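Local coordinates for Alpha/beta hydrolase fold protein (Chitinophaga pinensis, PDB 4PW0) that has no established substrate but probably works as a hydrolase of the alpha/beta hydrolase fold, with a likely Ser-His-Asp catalytic triad, at residues 24-29 and 70-75; 39-44 and 66-71; 48-53 and 189-194. One frame throughout, in Å; residues are numbered along the deposited sequence. Where two conformers were deposited one is given.

Contact 1. Residues 24-29 and 70-75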
loop_
_atom_site.group_PDB
_atom_site.type_symbol
_atom_site.label_atom_id
_atom_site.label_comp_id
_atom_site.label_asym_id
_atom_site.label_seq_id
_atom_site.Cartn_x
_atom_site.Cartn_y
_atom_site.Cartn_z
ATOM N N THR A 24 19.426 -16.221 -30.509
ATOM C CA THR A 24 19.884 -15.411 -29.376
ATOM C C THR A 24 20.090 -16.337 -28.161
ATOM O O THR A 24 19.214 -17.184 -27.850
ATOM C CB THR A 24 18.801 -14.345 -29.035
ATOM O OG1 THR A 24 18.591 -13.481 -30.169
ATOM C CG2 THR A 24 19.173 -13.553 -27.805
ATOM N N ARG A 25 21.196 -16.133 -27.452
ATOM C CA ARG A 25 21.471 -16.828 -26.196
ATOM C C ARG A 25 20.967 -15.934 -25.069
ATOM O O ARG A 25 21.478 -14.832 -24.907
ATOM C CB ARG A 25 22.976 -17.037 -25.992
ATOM C CG ARG A 25 23.383 -17.480 -24.584
ATOM C CD ARG A 25 24.791 -17.045 -24.123
ATOM N NE ARG A 25 25.175 -15.678 -24.513
ATOM C CZ ARG A 25 26.206 -14.981 -24.014
ATOM N NH1 ARG A 25 26.956 -15.446 -23.006
ATOM N NH2 ARG A 25 26.451 -13.752 -24.490
ATOM N N TYR A 26 19.948 -16.388 -24.346
ATOM C CA TYR A 26 19.425 -15.683 -23.155
ATOM C C TYR A 26 20.016 -16.272 -21.892
ATOM O O TYR A 26 19.932 -17.494 -21.675
ATOM C CB TYR A 26 17.910 -15.753 -23.104
ATOM C CG TYR A 26 17.210 -14.947 -24.167
ATOM C CD1 TYR A 26 16.871 -13.605 -23.959
ATOM C CD2 TYR A 26 16.855 -15.517 -25.372
ATOM C CE1 TYR A 26 16.231 -12.880 -24.926
ATOM C CE2 TYR A 26 16.191 -14.785 -26.355
ATOM C CZ TYR A 26 15.862 -13.463 -26.124
ATOM O OH TYR A 26 15.258 -12.672 -27.081
ATOM N N ALA A 27 20.579 -15.391 -21.059
ATOM C CA ALA A 27 21.077 -15.735 -19.756
ATOM C C ALA A 27 19.974 -15.510 -18.695
ATOM O O ALA A 27 19.265 -14.493 -18.706
ATOM C CB ALA A 27 22.303 -14.892 -19.410
ATOM N N TYR A 28 19.843 -16.460 -17.768
ATOM C CA TYR A 28 18.818 -16.379 -16.759
ATOM C C TYR A 28 19.188 -17.183 -15.541
ATOM O O TYR A 28 20.141 -17.985 -15.559
ATOM C CB TYR A 28 17.472 -16.838 -17.321
ATOM C CG TYR A 28 17.377 -18.333 -17.565
ATOM C CD1 TYR A 28 17.891 -18.891 -18.731
ATOM C CD2 TYR A 28 16.774 -19.180 -16.647
ATOM C CE1 TYR A 28 17.775 -20.270 -18.966
ATOM C CE2 TYR A 28 16.684 -20.540 -16.862
ATOM C CZ TYR A 28 17.175 -21.062 -18.041
ATOM O OH TYR A 28 17.074 -22.435 -18.230
ATOM N N ARG A 29 18.452 -16.947 -14.487
ATOM C CA ARG A 29 18.510 -17.746 -13.265
ATOM C C ARG A 29 17.129 -18.090 -12.776
ATOM O O ARG A 29 16.164 -17.335 -12.950
ATOM C CB ARG A 29 19.341 -17.062 -12.170
ATOM C CG ARG A 29 20.706 -16.602 -12.584
ATOM C CD ARG A 29 21.527 -16.028 -11.458
ATOM N NE ARG A 29 22.733 -15.402 -11.920
ATOM C CZ ARG A 29 23.283 -14.297 -11.434
ATOM N NH1 ARG A 29 22.697 -13.631 -10.434
ATOM N NH2 ARG A 29 24.378 -13.841 -11.979
ATOM N N ASP A 70 18.336 -11.762 -18.378
ATOM C CA ASP A 70 18.829 -10.672 -19.173
ATOM C C ASP A 70 18.104 -10.680 -20.508
ATOM O O ASP A 70 18.134 -11.691 -21.265
ATOM C CB ASP A 70 20.307 -10.745 -19.416
ATOM C CG ASP A 70 21.171 -10.403 -18.221
ATOM O OD1 ASP A 70 20.791 -9.525 -17.415
ATOM O OD2 ASP A 70 22.300 -11.022 -18.100
ATOM N N ASN A 71 17.406 -9.609 -20.825
ATOM C CA ASN A 71 16.775 -9.491 -22.127
ATOM C C ASN A 71 17.878 -9.400 -23.225
ATOM O O ASN A 71 19.058 -9.254 -22.935
ATOM C CB ASN A 71 15.798 -8.312 -22.104
ATOM C CG ASN A 71 14.602 -8.507 -23.032
ATOM O OD1 ASN A 71 14.692 -9.153 -24.099
ATOM N ND2 ASN A 71 13.438 -7.976 -22.621
ATOM N N LYS A 72 17.468 -9.442 -24.504
ATOM C CA LYS A 72 18.376 -9.557 -25.628
ATOM C C LYS A 72 19.430 -8.452 -25.561
ATOM O O LYS A 72 19.130 -7.271 -25.356
ATOM C CB LYS A 72 17.578 -9.444 -26.920
ATOM C CG LYS A 72 18.446 -9.578 -28.170
ATOM C CD LYS A 72 17.628 -9.445 -29.452
ATOM C CE LYS A 72 16.747 -10.638 -29.700
ATOM N NZ LYS A 72 16.029 -10.448 -31.015
ATOM N N GLY A 73 20.693 -8.857 -25.664
ATOM C CA GLY A 73 21.816 -7.959 -25.670
ATOM C C GLY A 73 22.340 -7.475 -24.332
ATOM O O GLY A 73 23.374 -6.839 -24.264
ATOM N N VAL A 74 21.576 -7.717 -23.287
ATOM C CA VAL A 74 21.928 -7.207 -21.951
ATOM C C VAL A 74 22.828 -8.219 -21.241
ATOM O O VAL A 74 22.470 -9.377 -21.123
ATOM C CB VAL A 74 20.652 -6.975 -21.125
ATOM C CG1 VAL A 74 21.002 -6.465 -19.725
ATOM C CG2 VAL A 74 19.767 -5.982 -21.824
ATOM N N GLY A 75 23.972 -7.773 -20.733
ATOM C CA GLY A 75 24.802 -8.634 -19.889
ATOM C C GLY A 75 25.249 -9.858 -20.677
ATOM O O GLY A 75 25.656 -9.737 -21.849
HETATM O O HOH W 1 16.216 -13.915 -31.183
#
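Ala-27 and Asp-70 are joined by a nearly straight backbone bond, Asp-70 N to Ala-27 O at 2.9 Å with an N-H...O angle of 172°. Next to it Tyr-26 turns the edge of its ring to the turn, with Asp-70 O in the ring plane and 3.5 Å from Tyr-26 CD1. Thr-24 CG2 sits over one face of the same ring, 3.5 Å above its plane. The phenol oxygen is hydrogen-bonded to Glu-94 on helix 85-98, which fixes the far end of the ring. This half is buried and close-packed.

The Lys-72 end is looser. Its chain runs extended until a bend at chi3 (-72°), which carries CE to 3.4 Å from Thr-24 OG1, the two side chains crossing at about a right angle. Beyond CE the link passes through water, held at 2.6 Å by Thr-24 OG1 but only weakly by Lys-72 NZ, at 3.5 Å. Asn-71 OD1 accepts the N-H of Lys-72 on a lone pair, 2.8 Å away, a bond that helps fix the start of the turn.

Asn-71 to Val-74 form a type II beta turn, with Gly-73 at positive phi. A turn leaving strand 66-69 alongside its antiparallel neighbour 24-31 fits the N-terminal part of the alpha/beta hydrolase sheet.

Contact 2. Residues 39-44 and 66-71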
loop_
_atom_site.group_PDB
_atom_site.type_symbol
_atom_site.label_atom_id
_atom_site.label_comp_id
_atom_site.label_asym_id
_atom_site.label_seq_id
_atom_site.Cartn_x
_atom_site.Cartn_y
_atom_site.Cartn_z
ATOM N N LEU A 39 7.019 -16.543 -11.162
ATOM C CA LEU A 39 7.070 -15.078 -11.242
ATOM C C LEU A 39 8.254 -14.742 -12.131
ATOM O O LEU A 39 9.414 -15.072 -11.805
ATOM C CB LEU A 39 7.297 -14.507 -9.854
ATOM C CG LEU A 39 7.448 -12.993 -9.820
ATOM C CD1 LEU A 39 6.185 -12.282 -10.289
ATOM C CD2 LEU A 39 7.840 -12.546 -8.419
ATOM N N ILE A 40 7.977 -14.082 -13.241
ATOM C CA ILE A 40 9.025 -13.623 -14.166
ATOM C C ILE A 40 9.312 -12.135 -13.880
ATOM O O ILE A 40 8.395 -11.329 -13.832
ATOM C CB ILE A 40 8.615 -13.727 -15.649
ATOM C CG1 ILE A 40 7.948 -15.076 -15.973
ATOM C CG2 ILE A 40 9.815 -13.473 -16.563
ATOM C CD1 ILE A 40 8.825 -16.273 -15.707
ATOM N N CYS A 41 10.577 -11.815 -13.700
ATOM C CA CYS A 41 11.035 -10.496 -13.281
ATOM C C CYS A 41 11.737 -9.770 -14.407
ATOM O O CYS A 41 12.564 -10.353 -15.124
ATOM C CB CYS A 41 11.971 -10.607 -12.064
ATOM S SG CYS A 41 11.201 -11.382 -10.641
ATOM N N PHE A 42 11.440 -8.488 -14.546
ATOM C CA PHE A 42 11.904 -7.642 -15.636
ATOM C C PHE A 42 12.649 -6.445 -15.078
ATOM O O PHE A 42 12.102 -5.693 -14.282
ATOM C CB PHE A 42 10.748 -7.170 -16.528
ATOM C CG PHE A 42 9.961 -8.296 -17.157
ATOM C CD1 PHE A 42 9.050 -9.028 -16.419
ATOM C CD2 PHE A 42 10.119 -8.594 -18.505
ATOM C CE1 PHE A 42 8.304 -10.060 -16.992
ATOM C CE2 PHE A 42 9.383 -9.630 -19.073
ATOM C CZ PHE A 42 8.510 -10.370 -18.318
ATOM N N GLN A 43 13.894 -6.314 -15.489
ATOM C CA GLN A 43 14.877 -5.441 -14.811
ATOM C C GLN A 43 14.836 -3.965 -15.216
ATOM O O GLN A 43 14.272 -3.586 -16.255
ATOM C CB GLN A 43 16.275 -6.049 -15.031
ATOM C CG GLN A 43 17.451 -5.493 -14.247
ATOM C CD GLN A 43 17.258 -5.496 -12.757
ATOM O OE1 GLN A 43 16.340 -4.852 -12.201
ATOM N NE2 GLN A 43 18.085 -6.295 -12.069
ATOM N N HIS A 44 15.451 -3.132 -14.376
ATOM C CA HIS A 44 15.594 -1.695 -14.635
ATOM C C HIS A 44 16.626 -1.299 -15.649
ATOM O O HIS A 44 17.402 -2.135 -16.100
ATOM C CB HIS A 44 15.904 -0.994 -13.295
ATOM C CG HIS A 44 17.298 -1.207 -12.756
ATOM N ND1 HIS A 44 18.389 -0.520 -13.225
ATOM C CD2 HIS A 44 17.764 -1.949 -11.723
ATOM C CE1 HIS A 44 19.473 -0.875 -12.548
ATOM N NE2 HIS A 44 19.114 -1.708 -11.613
ATOM N N LEU A 66 10.973 -18.269 -9.203
ATOM C CA LEU A 66 11.231 -16.909 -9.655
ATOM C C LEU A 66 12.299 -16.951 -10.730
ATOM O O LEU A 66 13.369 -17.546 -10.538
ATOM C CB LEU A 66 11.669 -16.095 -8.452
ATOM C CG LEU A 66 11.728 -14.603 -8.539
ATOM C CD1 LEU A 66 11.544 -13.861 -7.231
ATOM C CD2 LEU A 66 13.132 -14.288 -9.048
ATOM N N ILE A 67 12.019 -16.338 -11.874
ATOM C CA ILE A 67 12.942 -16.273 -12.974
ATOM C C ILE A 67 13.402 -14.825 -13.133
ATOM O O ILE A 67 12.581 -13.912 -13.268
ATOM C CB ILE A 67 12.281 -16.738 -14.310
ATOM C CG1 ILE A 67 11.761 -18.181 -14.207
ATOM C CG2 ILE A 67 13.226 -16.531 -15.484
ATOM C CD1 ILE A 67 12.841 -19.182 -14.173
ATOM N N ILE A 68 14.706 -14.638 -13.080
ATOM C CA ILE A 68 15.365 -13.392 -13.462
ATOM C C ILE A 68 16.123 -13.652 -14.738
ATOM O O ILE A 68 16.682 -14.763 -14.926
ATOM C CB ILE A 68 16.265 -12.802 -12.349
ATOM C CG1 ILE A 68 17.266 -13.837 -11.777
ATOM C CG2 ILE A 68 15.403 -12.198 -11.233
ATOM C CD1 ILE A 68 18.316 -13.240 -10.869
ATOM N N PHE A 69 16.128 -12.706 -15.651
ATOM C CA PHE A 69 16.774 -12.881 -16.937
ATOM C C PHE A 69 17.357 -11.619 -17.487
ATOM O O PHE A 69 16.883 -10.511 -17.169
ATOM C CB PHE A 69 15.807 -13.524 -17.965
ATOM C CG PHE A 69 14.779 -12.577 -18.534
ATOM C CD1 PHE A 69 13.675 -12.166 -17.775
ATOM C CD2 PHE A 69 14.907 -12.114 -19.805
ATOM C CE1 PHE A 69 12.752 -11.283 -18.315
ATOM C CE2 PHE A 69 13.991 -11.240 -20.365
ATOM C CZ PHE A 69 12.900 -10.815 -19.608
ATOM N N ASP A 70 18.336 -11.762 -18.378
ATOM C CA ASP A 70 18.829 -10.672 -19.173
ATOM C C ASP A 70 18.104 -10.680 -20.508
ATOM O O ASP A 70 18.134 -11.691 -21.265
ATOM C CB ASP A 70 20.307 -10.745 -19.416
ATOM C CG ASP A 70 21.171 -10.403 -18.221
ATOM O OD1 ASP A 70 20.791 -9.525 -17.415
ATOM O OD2 ASP A 70 22.300 -11.022 -18.100
ATOM N N ASN A 71 17.406 -9.609 -20.825
ATOM C CA ASN A 71 16.775 -9.491 -22.127
ATOM C C ASN A 71 17.878 -9.400 -23.225
ATOM O O ASN A 71 19.058 -9.254 -22.935
ATOM C CB ASN A 71 15.798 -8.312 -22.104
ATOM C CG ASN A 71 14.602 -8.507 -23.032
ATOM O OD1 ASN A 71 14.692 -9.153 -24.099
ATOM N ND2 ASN A 71 13.438 -7.976 -22.621
HETATM O O HOH W 2 15.149 -10.062 -14.887
HETATM O O HOH W 3 14.720 -8.432 -17.634
#
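Phe-42 and Phe-69 meet as an offset edge-to-face pair at the end of two parallel strands, 39-42 and 66-69, which are the outer members of a beta-alpha-beta unit completed by helix 54-61. The ring planes stand at 88° with centroids 5.3 Å apart, and it is the edge of Phe-69 that faces the ring of Phe-42. Phe-69 reaches there because its CG lies between the backbone N and the carbonyl carbon (chi1 77°), which swings the ring toward strand 39-42. Its other neighbours show how it is wedged in: Phe-95 stacks on it from helix 85-98, and the Ile-40 and Phe-69 side chains cross at about a right angle.

On the same face of the sheet as Phe-42, Ile-40 and Ile-67 lie side by side and point the same way, Ile-40 CD1 coming to 3.8 Å from Ile-67 CB in the conformer given. The opposite face carries Leu-39 beside Leu-66, also aligned, and Cys-41, whose SG touches Leu-66 CD2 at 3.8 Å.

Two bonds set the parallel register: Ile-67 N to Leu-39 O, and Cys-41 N to Ile-67 O. Toward the C-terminal ends the strands diverge, and water takes over: one molecule donates to Cys-41 O at 2.6 Å and accepts from Phe-69 N at 2.9 Å, while a second donates to Phe-69 O and accepts from Gln-43 N at 3.1 Å.

Contact 3. Residues 48-53 and 189-194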
loop_
_atom_site.group_PDB
_atom_site.type_symbol
_atom_site.label_atom_id
_atom_site.label_comp_id
_atom_site.label_asym_id
_atom_site.label_seq_id
_atom_site.Cartn_x
_atom_site.Cartn_y
_atom_site.Cartn_z
ATOM N N THR A 48 21.527 -5.652 -14.643
ATOM C CA THR A 48 21.791 -7.045 -15.048
ATOM C C THR A 48 21.264 -7.968 -13.975
ATOM O O THR A 48 20.547 -7.565 -13.069
ATOM C CB THR A 48 23.305 -7.255 -15.281
ATOM O OG1 THR A 48 23.983 -7.159 -14.024
ATOM C CG2 THR A 48 23.838 -6.220 -16.287
ATOM N N LEU A 49 21.576 -9.262 -14.096
ATOM C CA LEU A 49 21.075 -10.209 -13.164
ATOM C C LEU A 49 21.454 -9.868 -11.709
ATOM O O LEU A 49 20.672 -10.135 -10.772
ATOM C CB LEU A 49 21.577 -11.627 -13.452
ATOM C CG LEU A 49 21.048 -12.227 -14.757
ATOM C CD1 LEU A 49 21.895 -13.429 -15.174
ATOM C CD2 LEU A 49 19.588 -12.651 -14.613
ATOM N N ASP A 50 22.646 -9.264 -11.554
ATOM C CA ASP A 50 23.264 -8.953 -10.281
ATOM C C ASP A 50 22.746 -7.632 -9.632
ATOM O O ASP A 50 23.168 -7.264 -8.526
ATOM C CB ASP A 50 24.801 -8.886 -10.465
ATOM C CG ASP A 50 25.416 -10.204 -10.933
ATOM O OD1 ASP A 50 24.913 -11.322 -10.581
ATOM O OD2 ASP A 50 26.433 -10.050 -11.683
ATOM N N ASN A 51 21.867 -6.927 -10.360
ATOM C CA ASN A 51 21.231 -5.711 -9.797
ATOM C C ASN A 51 19.951 -6.008 -9.063
ATOM O O ASN A 51 19.365 -5.132 -8.419
ATOM C CB ASN A 51 21.004 -4.703 -10.902
ATOM C CG ASN A 51 22.312 -4.130 -11.407
ATOM O OD1 ASN A 51 22.905 -4.584 -12.401
ATOM N ND2 ASN A 51 22.830 -3.141 -10.655
ATOM N N TRP A 52 19.451 -7.258 -9.135
ATOM C CA TRP A 52 18.336 -7.664 -8.308
ATOM C C TRP A 52 18.745 -7.745 -6.840
ATOM O O TRP A 52 19.819 -8.277 -6.525
ATOM C CB TRP A 52 17.729 -8.999 -8.769
ATOM C CG TRP A 52 17.010 -8.911 -10.070
ATOM C CD1 TRP A 52 17.449 -9.388 -11.297
ATOM C CD2 TRP A 52 15.744 -8.309 -10.306
ATOM N NE1 TRP A 52 16.541 -9.075 -12.278
ATOM C CE2 TRP A 52 15.469 -8.446 -11.692
ATOM C CE3 TRP A 52 14.795 -7.670 -9.495
ATOM C CZ2 TRP A 52 14.323 -7.906 -12.280
ATOM C CZ3 TRP A 52 13.652 -7.169 -10.071
ATOM C CH2 TRP A 52 13.427 -7.282 -11.460
ATOM N N ASP A 53 17.871 -7.286 -5.957
ATOM C CA ASP A 53 18.128 -7.286 -4.522
ATOM C C ASP A 53 17.904 -8.708 -4.020
ATOM O O ASP A 53 16.798 -9.239 -4.129
ATOM C CB ASP A 53 17.131 -6.336 -3.878
ATOM C CG ASP A 53 17.322 -6.129 -2.403
ATOM O OD1 ASP A 53 18.070 -6.901 -1.723
ATOM O OD2 ASP A 53 16.706 -5.133 -1.918
ATOM N N THR A 189 30.071 -15.169 -6.799
ATOM C CA THR A 189 30.522 -16.143 -7.743
ATOM C C THR A 189 29.639 -16.192 -9.000
ATOM O O THR A 189 28.387 -16.117 -8.851
ATOM C CB THR A 189 30.533 -17.475 -6.998
ATOM O OG1 THR A 189 31.341 -17.317 -5.803
ATOM C CG2 THR A 189 31.073 -18.558 -7.859
ATOM N N ASP A 190 30.204 -16.367 -10.185
ATOM C CA ASP A 190 29.405 -16.543 -11.427
ATOM C C ASP A 190 28.498 -15.330 -11.614
ATOM O O ASP A 190 27.294 -15.444 -11.787
ATOM C CB ASP A 190 28.584 -17.849 -11.325
ATOM C CG ASP A 190 27.813 -18.261 -12.598
ATOM O OD1 ASP A 190 28.239 -17.905 -13.710
ATOM O OD2 ASP A 190 26.774 -19.044 -12.442
ATOM N N ARG A 191 29.118 -14.162 -11.532
ATOM C CA ARG A 191 28.409 -12.883 -11.690
ATOM C C ARG A 191 28.153 -12.618 -13.160
ATOM O O ARG A 191 28.812 -13.178 -14.033
ATOM C CB ARG A 191 29.202 -11.747 -10.995
ATOM C CG ARG A 191 28.983 -11.627 -9.465
ATOM C CD ARG A 191 29.539 -10.340 -8.791
ATOM N NE ARG A 191 28.626 -9.152 -8.775
ATOM C CZ ARG A 191 27.888 -8.692 -7.740
ATOM N NH1 ARG A 191 27.959 -9.189 -6.526
ATOM N NH2 ARG A 191 27.095 -7.603 -7.902
ATOM N N ASP A 192 27.119 -11.774 -13.411
ATOM C CA ASP A 192 26.798 -11.373 -14.768
ATOM C C ASP A 192 27.837 -10.356 -15.266
ATOM O O ASP A 192 28.624 -9.799 -14.461
ATOM C CB ASP A 192 25.392 -10.782 -14.753
ATOM C CG ASP A 192 24.710 -10.777 -16.081
ATOM O OD1 ASP A 192 25.335 -11.090 -17.124
ATOM O OD2 ASP A 192 23.468 -10.478 -16.028
ATOM N N GLN A 193 27.903 -10.189 -16.574
ATOM C CA GLN A 193 28.591 -9.075 -17.189
ATOM C C GLN A 193 27.791 -7.789 -16.949
ATOM O O GLN A 193 26.632 -7.838 -16.631
ATOM C CB GLN A 193 28.727 -9.294 -18.690
ATOM C CG GLN A 193 29.677 -10.401 -19.105
ATOM C CD GLN A 193 29.784 -10.545 -20.623
ATOM O OE1 GLN A 193 29.062 -9.895 -21.402
ATOM N NE2 GLN A 193 30.691 -11.389 -21.048
ATOM N N ASP A 194 28.428 -6.647 -17.148
ATOM C CA ASP A 194 27.719 -5.365 -17.114
ATOM C C ASP A 194 26.838 -5.256 -18.341
ATOM O O ASP A 194 26.949 -6.057 -19.294
ATOM C CB ASP A 194 28.693 -4.205 -17.039
ATOM C CG ASP A 194 29.514 -4.202 -15.757
ATOM O OD1 ASP A 194 28.935 -4.391 -14.634
ATOM O OD2 ASP A 194 30.740 -3.981 -15.916
#
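Two loops of the alpha/beta hydrolase fold meet here, one after strand 39-42 and the other in the helical insertion between strands 127-133 and 226-231, a common place for a lid in this family; Leu-49 and Asp-50 of the first face Arg-191 and Asp-192 of the second. The clearest bond runs from Leu-49 N to Asp-192 OD2, 3.0 Å long with an N-H...O angle of 167°, and it uses the anti lone pair of that oxygen. The carboxylate is put there by its first torsion, which sets CG opposite the backbone N (chi1 -159°). Leu-49 CG packs against the same oxygen at 3.2 Å, and Asp-192 OD1 accepts Leu-76 N from elsewhere in the chain. A glycine in place of Asp-192 has no carboxylate, which would probably leave Leu-49 N and Leu-76 N without that partner and the two loops less firmly joined.

Asp-50 OD2 points back at Asp-192 N, but their 2.5 Å separation is unusually short and Asp-50 has two conformers, so this bond is doubtful. In the conformers given, the same oxygen makes a long and uncertain salt bridge to Arg-191 NE, 3.8 Å, well out of the guanidinium plane and therefore charge attraction alone; that guanidinium is then hydrogen-bonded to the backbone oxygens of Leu-184 and Arg-187. Thr-48 adds a methyl contact, CG2 to Gln-193 O at 3.2 Å.

Leu-49 rests on Ile-68 of strand 66-69, and Asp-50 OD1, in the conformer given, forms a salt bridge with Arg-29 of strand 24-31. The first loop leads into helix 54-61, while the second connects helices 171-184 and 197-212.

In the fold
From the N terminus, strand 24-31 comes first, and contact 1 closes a 40-residue loop by bringing 24-29 against 70-75. Within that span, contact 2 closes a shorter one of 21 residues, joining 39-44 to 66-71; the two share Asp-70 and Asn-71 and so end on the same stretch. Together they place strands 24-31, 66-69 and 39-42 side by side in the sheet. Contact 3 starts inside both loops, at 48-53, and reaches 189-194, so it crosses the other two. It ties the helical insertion to the loop that follows strand 39-42; Gln-43 NE2 of contact 2 probably hydrogen-bonds Thr-48 O of contact 3, directly linking the two.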